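Local coordinates for uncharacterized protein (Parabacteroides merdae, PDB 4MXN) that is probably a glycosyl hydrolase of family 28, built as a parallel β-helix and presumably acting on a polysaccharide that has not been identified, at residues L36-I41 against Y63-I68; L56-G61 against A82-V87; K116-G121 against T165-A170. All blocks are in the same frame, centred on the assembly; numbering follows the deposited sequence.

Contact 1 of 3, residues L36-I41 against Y63-I68; sequences LNTRSI and YLTGSI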
loop_
_atom_site.group_PDB
_atom_site.type_symbol
_atom_site.label_atom_id
_atom_site.label_comp_id
_atom_site.label_asym_id
_atom_site.label_seq_id
_atom_site.Cartn_x
_atom_site.Cartn_y
_atom_site.Cartn_z
ATOM N N LEU A 36 -14.124 5.052 -10.948
ATOM C CA LEU A 36 -12.664 4.968 -10.813
ATOM C C LEU A 36 -12.148 6.340 -10.365
ATOM O O LEU A 36 -12.269 7.312 -11.096
ATOM C CB LEU A 36 -12.003 4.501 -12.122
ATOM C CG LEU A 36 -10.493 4.261 -12.044
ATOM C CD1 LEU A 36 -10.160 3.171 -11.010
ATOM C CD2 LEU A 36 -9.890 3.967 -13.423
ATOM N N ASN A 37 -11.609 6.410 -9.157
ATOM C CA ASN A 37 -11.241 7.664 -8.505
ATOM C C ASN A 37 -9.776 8.076 -8.596
ATOM O O ASN A 37 -9.410 9.080 -7.997
ATOM C CB ASN A 37 -11.580 7.542 -7.018
ATOM C CG ASN A 37 -13.044 7.404 -6.730
ATOM O OD1 ASN A 37 -13.834 8.286 -7.045
ATOM N ND2 ASN A 37 -13.424 6.305 -6.096
ATOM N N THR A 38 -8.945 7.335 -9.325
ATOM C CA THR A 38 -7.489 7.549 -9.341
ATOM C C THR A 38 -7.059 9.021 -9.527
ATOM O O THR A 38 -6.313 9.538 -8.704
ATOM C CB THR A 38 -6.853 6.678 -10.401
ATOM O OG1 THR A 38 -7.496 5.401 -10.374
ATOM C CG2 THR A 38 -5.357 6.538 -10.202
ATOM N N ARG A 39 -7.511 9.664 -10.614
ATOM C CA ARG A 39 -7.121 11.035 -10.925
ATOM C C ARG A 39 -7.620 12.045 -9.885
ATOM O O ARG A 39 -6.877 12.984 -9.555
ATOM C CB ARG A 39 -7.587 11.414 -12.335
ATOM C CG ARG A 39 -6.815 10.653 -13.449
ATOM C CD ARG A 39 -5.400 11.173 -13.687
ATOM N NE ARG A 39 -5.456 12.503 -14.286
ATOM C CZ ARG A 39 -5.333 12.731 -15.583
ATOM N NH1 ARG A 39 -5.066 11.734 -16.415
ATOM N NH2 ARG A 39 -5.457 13.959 -16.060
ATOM N N SER A 40 -8.841 11.858 -9.343
ATOM C CA SER A 40 -9.370 12.799 -8.353
ATOM C C SER A 40 -8.653 12.628 -7.010
ATOM O O SER A 40 -8.383 13.632 -6.340
ATOM C CB SER A 40 -10.880 12.660 -8.194
ATOM O OG SER A 40 -11.534 12.946 -9.423
ATOM N N ILE A 41 -8.307 11.372 -6.635
ATOM C CA ILE A 41 -7.536 11.131 -5.398
ATOM C C ILE A 41 -6.153 11.775 -5.561
ATOM O O ILE A 41 -5.692 12.465 -4.655
ATOM C CB ILE A 41 -7.420 9.605 -5.058
ATOM C CG1 ILE A 41 -8.790 8.987 -4.709
ATOM C CG2 ILE A 41 -6.403 9.400 -3.904
ATOM C CD1 ILE A 41 -8.835 7.431 -4.718
ATOM N N TYR A 63 -14.104 2.666 -2.385
ATOM C CA TYR A 63 -13.483 3.612 -3.298
ATOM C C TYR A 63 -12.596 2.874 -4.284
ATOM O O TYR A 63 -11.520 2.389 -3.922
ATOM C CB TYR A 63 -12.679 4.669 -2.526
ATOM C CG TYR A 63 -13.506 5.480 -1.542
ATOM C CD1 TYR A 63 -13.670 5.058 -0.222
ATOM C CD2 TYR A 63 -14.049 6.710 -1.907
ATOM C CE1 TYR A 63 -14.395 5.817 0.697
ATOM C CE2 TYR A 63 -14.742 7.495 -0.985
ATOM C CZ TYR A 63 -14.923 7.038 0.311
ATOM O OH TYR A 63 -15.617 7.792 1.223
ATOM N N LEU A 64 -13.053 2.769 -5.529
ATOM C CA LEU A 64 -12.311 2.104 -6.590
ATOM C C LEU A 64 -11.146 2.986 -7.010
ATOM O O LEU A 64 -11.330 4.190 -7.166
ATOM C CB LEU A 64 -13.235 1.829 -7.787
ATOM C CG LEU A 64 -12.709 0.877 -8.871
ATOM C CD1 LEU A 64 -12.641 -0.572 -8.379
ATOM C CD2 LEU A 64 -13.624 0.938 -10.113
ATOM N N THR A 65 -9.955 2.390 -7.193
ATOM C CA THR A 65 -8.787 3.189 -7.581
ATOM C C THR A 65 -7.706 2.360 -8.263
ATOM O O THR A 65 -7.591 1.147 -8.052
ATOM C CB THR A 65 -8.164 3.906 -6.330
ATOM O OG1 THR A 65 -7.184 4.849 -6.768
ATOM C CG2 THR A 65 -7.512 2.935 -5.343
ATOM N N GLY A 66 -6.878 3.077 -9.016
ATOM C CA GLY A 66 -5.624 2.590 -9.555
ATOM C C GLY A 66 -4.526 3.093 -8.627
ATOM O O GLY A 66 -4.801 3.480 -7.480
ATOM N N SER A 67 -3.280 3.147 -9.124
ATOM C CA SER A 67 -2.126 3.594 -8.328
ATOM C C SER A 67 -2.185 5.067 -7.964
ATOM O O SER A 67 -2.385 5.939 -8.812
ATOM C CB SER A 67 -0.823 3.291 -9.058
ATOM O OG SER A 67 -0.648 1.884 -9.072
ATOM N N ILE A 68 -2.015 5.327 -6.661
ATOM C CA ILE A 68 -1.987 6.669 -6.063
ATOM C C ILE A 68 -0.573 6.978 -5.630
ATOM O O ILE A 68 0.036 6.170 -4.924
ATOM C CB ILE A 68 -2.957 6.753 -4.848
ATOM C CG1 ILE A 68 -4.416 6.383 -5.218
ATOM C CG2 ILE A 68 -2.852 8.115 -4.141
ATOM C CD1 ILE A 68 -5.237 5.774 -4.033
#
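The first torsion of Thr-38 (chi1 -40°) sets OG1 beside its own backbone N and CG2 beside its carbonyl carbon, and both branches then work on residues 66-67. Gly-66 N donates to Thr-38 OG1 at 2.8 Å (N-H...O 153°), while Thr-38 CG2 comes within 3.3 Å of Ser-67 O. Glycine suits this place because the threonine hydroxyl lies close to where a CB would be. Leu-36 has CG turned to the side opposite its backbone N, which carries CD1 to the strand backbone, 3.7 Å from Thr-65 CA.

Asn-37, just before the helix, grips Leu-64 O twice. Its backbone N bonds to that oxygen at 3.0 Å (161°), and its ND2 adds a weak bond of 3.2 Å. Asn-37 OD1 accepts from Lys-30 N, so the amide joins the incoming loop to the strand. A short polar side chain with a donor and an acceptor is well matched to this buried junction.

In parallel β-helices of this kind an N-terminal helix commonly caps the N-terminal end of the apolar core. Here the start of helix 38-50 packs beside strand 61-69, which is hydrogen-bonded on its other side to strand 82-86. Ile-41 supplies the helix's apolar contact with strand 61-69: its CG2 meets Ile-68 CG2 at 3.8 Å, the two side chains crossing at about a right angle. Its other branch ends with CD1 3.7 Å from Thr-65 OG1. That hydroxyl donates to Gly-66 O at 2.8 Å, a bond within the segment that spends its hydrogen on the next residue's carbonyl. Leu-56 and Phe-58 of strand 54-58 also touch Ile-41.

Contact 2 of 3, residues L56-G61 against A82-V87; sequences LIFYVG and AVLVAV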
loop_
_atom_site.group_PDB
_atom_site.type_symbol
_atom_site.label_atom_id
_atom_site.label_comp_id
_atom_site.label_asym_id
_atom_site.label_seq_id
_atom_site.Cartn_x
_atom_site.Cartn_y
_atom_site.Cartn_z
ATOM N N LEU A 56 -5.910 13.335 3.916
ATOM C CA LEU A 56 -7.010 13.022 3.007
ATOM C C LEU A 56 -7.827 11.913 3.659
ATOM O O LEU A 56 -7.298 10.826 3.884
ATOM C CB LEU A 56 -6.512 12.619 1.606
ATOM C CG LEU A 56 -7.581 12.455 0.520
ATOM C CD1 LEU A 56 -8.441 13.731 0.342
ATOM C CD2 LEU A 56 -6.945 12.067 -0.794
ATOM N N ILE A 57 -9.101 12.206 3.995
ATOM C CA ILE A 57 -9.954 11.282 4.746
ATOM C C ILE A 57 -10.989 10.575 3.885
ATOM O O ILE A 57 -11.856 11.225 3.296
ATOM C CB ILE A 57 -10.675 12.004 5.933
ATOM C CG1 ILE A 57 -9.766 12.982 6.742
ATOM C CG2 ILE A 57 -11.473 11.021 6.834
ATOM C CD1 ILE A 57 -8.600 12.418 7.505
ATOM N N PHE A 58 -10.940 9.238 3.905
ATOM C CA PHE A 58 -11.912 8.341 3.255
ATOM C C PHE A 58 -12.800 7.867 4.395
ATOM O O PHE A 58 -12.334 7.075 5.216
ATOM C CB PHE A 58 -11.194 7.170 2.531
ATOM C CG PHE A 58 -10.375 7.544 1.320
ATOM C CD1 PHE A 58 -9.110 8.098 1.460
ATOM C CD2 PHE A 58 -10.853 7.306 0.036
ATOM C CE1 PHE A 58 -8.356 8.450 0.338
ATOM C CE2 PHE A 58 -10.092 7.651 -1.087
ATOM C CZ PHE A 58 -8.840 8.209 -0.925
ATOM N N TYR A 59 -14.027 8.406 4.538
ATOM C CA TYR A 59 -14.785 8.101 5.755
ATOM C C TYR A 59 -15.562 6.781 5.760
ATOM O O TYR A 59 -15.512 6.098 6.789
ATOM C CB TYR A 59 -15.717 9.254 6.187
ATOM C CG TYR A 59 -15.425 9.739 7.596
ATOM C CD1 TYR A 59 -15.247 8.837 8.646
ATOM C CD2 TYR A 59 -15.318 11.097 7.880
ATOM C CE1 TYR A 59 -14.950 9.276 9.937
ATOM C CE2 TYR A 59 -15.029 11.549 9.171
ATOM C CZ TYR A 59 -14.858 10.633 10.198
ATOM O OH TYR A 59 -14.580 11.067 11.476
ATOM N N VAL A 60 -16.305 6.439 4.684
ATOM C CA VAL A 60 -17.108 5.209 4.632
ATOM C C VAL A 60 -17.413 4.873 3.160
ATOM O O VAL A 60 -17.389 5.773 2.314
ATOM C CB VAL A 60 -18.401 5.328 5.512
ATOM C CG1 VAL A 60 -19.514 6.115 4.813
ATOM C CG2 VAL A 60 -18.895 3.957 5.980
ATOM N N GLY A 61 -17.710 3.610 2.870
ATOM C CA GLY A 61 -18.012 3.172 1.511
ATOM C C GLY A 61 -16.825 2.539 0.809
ATOM O O GLY A 61 -15.755 2.362 1.409
ATOM N N ALA A 82 -14.467 2.034 5.614
ATOM C CA ALA A 82 -14.062 2.465 4.267
ATOM C C ALA A 82 -13.139 1.426 3.659
ATOM O O ALA A 82 -12.355 0.789 4.370
ATOM C CB ALA A 82 -13.370 3.830 4.295
ATOM N N VAL A 83 -13.265 1.207 2.349
ATOM C CA VAL A 83 -12.383 0.270 1.650
ATOM C C VAL A 83 -11.812 0.979 0.434
ATOM O O VAL A 83 -12.595 1.531 -0.350
ATOM C CB VAL A 83 -13.084 -1.058 1.212
ATOM C CG1 VAL A 83 -12.068 -2.069 0.649
ATOM C CG2 VAL A 83 -13.934 -1.681 2.325
ATOM N N LEU A 84 -10.474 0.931 0.256
ATOM C CA LEU A 84 -9.782 1.405 -0.953
ATOM C C LEU A 84 -9.606 0.137 -1.818
ATOM O O LEU A 84 -8.912 -0.791 -1.393
ATOM C CB LEU A 84 -8.450 2.081 -0.568
ATOM C CG LEU A 84 -7.802 2.979 -1.623
ATOM C CD1 LEU A 84 -8.734 4.154 -2.031
ATOM C CD2 LEU A 84 -6.471 3.508 -1.133
ATOM N N VAL A 85 -10.352 0.011 -2.925
ATOM C CA VAL A 85 -10.327 -1.239 -3.691
ATOM C C VAL A 85 -9.608 -1.081 -5.047
ATOM O O VAL A 85 -9.830 -0.137 -5.785
ATOM C CB VAL A 85 -11.754 -1.870 -3.839
ATOM C CG1 VAL A 85 -12.800 -0.880 -4.348
ATOM C CG2 VAL A 85 -11.744 -3.130 -4.699
ATOM N N ALA A 86 -8.734 -2.017 -5.346
ATOM C CA ALA A 86 -8.015 -2.052 -6.610
ATOM C C ALA A 86 -8.950 -2.345 -7.784
ATOM O O ALA A 86 -9.754 -3.282 -7.733
ATOM C CB ALA A 86 -6.942 -3.128 -6.553
ATOM N N VAL A 87 -8.825 -1.549 -8.854
ATOM C CA VAL A 87 -9.523 -1.789 -10.115
ATOM C C VAL A 87 -8.825 -3.003 -10.796
ATOM O O VAL A 87 -7.603 -3.063 -10.741
ATOM C CB VAL A 87 -9.519 -0.511 -10.997
ATOM C CG1 VAL A 87 -8.103 -0.067 -11.378
ATOM C CG2 VAL A 87 -10.400 -0.681 -12.232
#
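A corner of the parallel β-helix is formed where Phe-58 meets Ala-82 and Leu-84, and Gly-61, beyond a bend in the same coil, meets Ala-82 and Val-83. The chain leaves strand 54-58, turns through Tyr-59 and Val-60, and at Gly-61 begins the strand that pairs in parallel with 82-86. Gly-61 O is the acceptor that starts this pairing: Val-83 N reaches it at 2.9 Å (N-H...O 158°), and Ala-82 CA adds a C-H...O contact of 3.3 Å to the same oxygen. The positive phi of Gly-61 (98°) would push any side chain against the preceding carbonyl, so glycine fits the bend.

Inside the corner, Ala-82 CB tucks under the turning backbone, 3.5 Å from Phe-58 O, a small methyl suited to lying this close to a carbonyl oxygen. Phe-58, with its ring swung to the side of its backbone N (chi1 -68°), sends CE2 to Leu-84 CD1 at 3.9 Å; the methyl meets the ring at a slant. Both side chains are buried, and their bulk suits the interior of the coil.

The Phe-58 ring also packs edge-to-face with Tyr-63, while Leu-84 continues onto Thr-65 and Ile-68 of strand 61-69. Helix 38-50 lies against Leu-56 through Ala-44, Val-45 and Ile-48, and strand 54-58 itself runs between strands 21-23 and 74-78.

Contact 3 of 3, residues K116-G121 against T165-A170; sequences KGIIDG and TLQDAA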
loop_
_atom_site.group_PDB
_atom_site.type_symbol
_atom_site.label_atom_id
_atom_site.label_comp_id
_atom_site.label_asym_id
_atom_site.label_seq_id
_atom_site.Cartn_x
_atom_site.Cartn_y
_atom_site.Cartn_z
ATOM N N LYS A 116 -8.642 2.606 10.400
ATOM C CA LYS A 116 -8.953 1.186 10.617
ATOM C C LYS A 116 -9.637 0.524 9.415
ATOM O O LYS A 116 -10.072 -0.627 9.521
ATOM C CB LYS A 116 -9.821 1.027 11.874
ATOM C CG LYS A 116 -9.052 1.246 13.169
ATOM C CD LYS A 116 -9.993 1.113 14.348
ATOM C CE LYS A 116 -9.371 1.606 15.620
ATOM N NZ LYS A 116 -10.275 1.406 16.767
ATOM N N GLY A 117 -9.669 1.226 8.278
ATOM C CA GLY A 117 -10.242 0.727 7.034
ATOM C C GLY A 117 -9.371 -0.323 6.370
ATOM O O GLY A 117 -8.371 -0.764 6.941
ATOM N N ILE A 118 -9.728 -0.686 5.125
ATOM C CA ILE A 118 -9.083 -1.759 4.368
ATOM C C ILE A 118 -8.570 -1.244 3.023
ATOM O O ILE A 118 -9.202 -0.387 2.401
ATOM C CB ILE A 118 -10.130 -2.930 4.142
ATOM C CG1 ILE A 118 -10.606 -3.556 5.474
ATOM C CG2 ILE A 118 -9.640 -4.026 3.148
ATOM C CD1 ILE A 118 -11.970 -4.380 5.389
ATOM N N ILE A 119 -7.418 -1.772 2.598
ATOM C CA ILE A 119 -6.860 -1.639 1.247
ATOM C C ILE A 119 -6.983 -3.047 0.659
ATOM O O ILE A 119 -6.363 -3.984 1.181
ATOM C CB ILE A 119 -5.431 -1.058 1.155
ATOM C CG1 ILE A 119 -5.294 0.230 1.985
ATOM C CG2 ILE A 119 -5.071 -0.819 -0.324
ATOM C CD1 ILE A 119 -3.810 0.869 2.030
ATOM N N ASP A 120 -7.852 -3.210 -0.360
ATOM C CA ASP A 120 -8.194 -4.501 -0.978
ATOM C C ASP A 120 -7.555 -4.630 -2.358
ATOM O O ASP A 120 -7.929 -3.905 -3.297
ATOM C CB ASP A 120 -9.730 -4.660 -1.069
ATOM C CG ASP A 120 -10.247 -6.012 -1.581
ATOM O OD1 ASP A 120 -9.429 -6.824 -2.082
ATOM O OD2 ASP A 120 -11.474 -6.228 -1.543
ATOM N N GLY A 121 -6.629 -5.584 -2.463
ATOM C CA GLY A 121 -5.847 -5.805 -3.679
ATOM C C GLY A 121 -6.513 -6.530 -4.819
ATOM O O GLY A 121 -5.992 -6.490 -5.944
ATOM N N THR A 165 -5.933 -2.407 7.418
ATOM C CA THR A 165 -5.974 -3.821 7.073
ATOM C C THR A 165 -5.551 -3.880 5.610
ATOM O O THR A 165 -6.164 -3.232 4.765
ATOM C CB THR A 165 -7.345 -4.456 7.383
ATOM O OG1 THR A 165 -7.494 -4.568 8.813
ATOM C CG2 THR A 165 -7.492 -5.842 6.754
ATOM N N LEU A 166 -4.471 -4.616 5.329
ATOM C CA LEU A 166 -3.931 -4.797 3.978
ATOM C C LEU A 166 -4.406 -6.158 3.535
ATOM O O LEU A 166 -4.025 -7.174 4.124
ATOM C CB LEU A 166 -2.385 -4.666 4.004
ATOM C CG LEU A 166 -1.873 -3.294 4.477
ATOM C CD1 LEU A 166 -0.373 -3.256 4.525
ATOM C CD2 LEU A 166 -2.421 -2.171 3.588
ATOM N N GLN A 167 -5.314 -6.179 2.573
ATOM C CA GLN A 167 -5.958 -7.426 2.201
ATOM C C GLN A 167 -5.768 -7.823 0.752
ATOM O O GLN A 167 -6.024 -7.038 -0.168
ATOM C CB GLN A 167 -7.455 -7.292 2.501
ATOM C CG GLN A 167 -8.340 -8.478 2.119
ATOM C CD GLN A 167 -9.752 -8.235 2.580
ATOM O OE1 GLN A 167 -10.056 -8.259 3.772
ATOM N NE2 GLN A 167 -10.624 -7.921 1.655
ATOM N N ASP A 168 -5.431 -9.111 0.566
ATOM C CA ASP A 168 -5.407 -9.803 -0.727
ATOM C C ASP A 168 -4.579 -9.057 -1.770
ATOM O O ASP A 168 -5.018 -8.821 -2.891
ATOM C CB ASP A 168 -6.863 -10.013 -1.208
ATOM C CG ASP A 168 -7.012 -10.871 -2.438
ATOM O OD1 ASP A 168 -6.289 -11.893 -2.539
ATOM O OD2 ASP A 168 -7.864 -10.533 -3.297
ATOM N N ALA A 169 -3.355 -8.732 -1.388
ATOM C CA ALA A 169 -2.381 -8.060 -2.217
ATOM C C ALA A 169 -2.161 -8.830 -3.527
ATOM O O ALA A 169 -2.043 -10.057 -3.494
ATOM C CB ALA A 169 -1.065 -7.944 -1.453
ATOM N N ALA A 170 -2.108 -8.101 -4.672
ATOM C CA ALA A 170 -1.856 -8.691 -5.993
ATOM C C ALA A 170 -0.407 -9.146 -6.118
ATOM O O ALA A 170 -0.081 -9.943 -6.990
ATOM C CB ALA A 170 -2.181 -7.686 -7.086
HETATM O O HOH W 1 -7.892 -2.321 10.099
HETATM O O HOH W 2 -10.165 -9.108 -2.519
#
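Ile-119 and Leu-166 form the tightly packed side of this contact, lying side by side and pointing the same way into the interior, with Ile-119 CD1 3.7 Å from Leu-166 CD2. Branched aliphatic residues stacked at equivalent places on successive coils are characteristic of the right-handed parallel β-helix. Strands 118-120 and 165-167 run in register, and a ladder of four backbone bonds joins them: Thr-165 N to Gly-117 O, Ile-119 N to Thr-165 O at 2.9 Å, Gln-167 N to Ile-119 O, and Gly-121 N to Gln-167 O at 2.8 Å. The last is almost straight (172°). Past it the chains stay close, Gly-121 CA lying against Asp-168 O, a closeness that the lack of a side chain on Gly-121 permits.

The other face is partly exposed and looser. Ile-118 and Thr-165 still lie alongside, CG1 of the isoleucine 3.9 Å from CB of the threonine. A water tethers the N-terminal end of the two strands, donating to Lys-116 O and accepting from Thr-165 OG1 at 2.6 Å. Farther along, Gln-167 extends from the strand (chi1 177°) and crosses Asp-120, its NE2 3.7 Å from Asp-120 OD2, too far to bond; the amide and carboxylate planes stand 74° apart.

Asp-120 OD1 and Asp-168 OD2 are 4.2 Å apart, an approach probably made tolerable by other partners: Arg-122 N donates to Asp-120 OD1, while Asp-168 OD1 is bonded to Ser-123 OG and Ala-193 N. A water between the two carboxylates is placed too close to Asp-120 to be trusted in detail. The pairing of the coils thus rests on backbone bonds and the apolar interior, while the two carboxylates also take bonds from residues beyond the strands.

Overall arrangement
The three contacts follow one another along the β-helix. Centres of contacts 1 and 2 lie about 10 Å apart, as do those of contacts 2 and 3; contacts 1 and 3 are about 15 Å apart between centres, with nearest atoms about 7 Å apart. Segment 82-87 is the bridge. On one side Tyr-63 N of contact 1 lies 2.8 Å from Val-83 O, a probable hydrogen bond; on the other, Leu-84 N of contact 2 lies 2.8 Å from Ile-118 O of contact 3. Contact 1 thus joins the N-terminal helix to the stack that contacts 2 and 3 continue. Whether any of these contacts lies near the active site is not settled here.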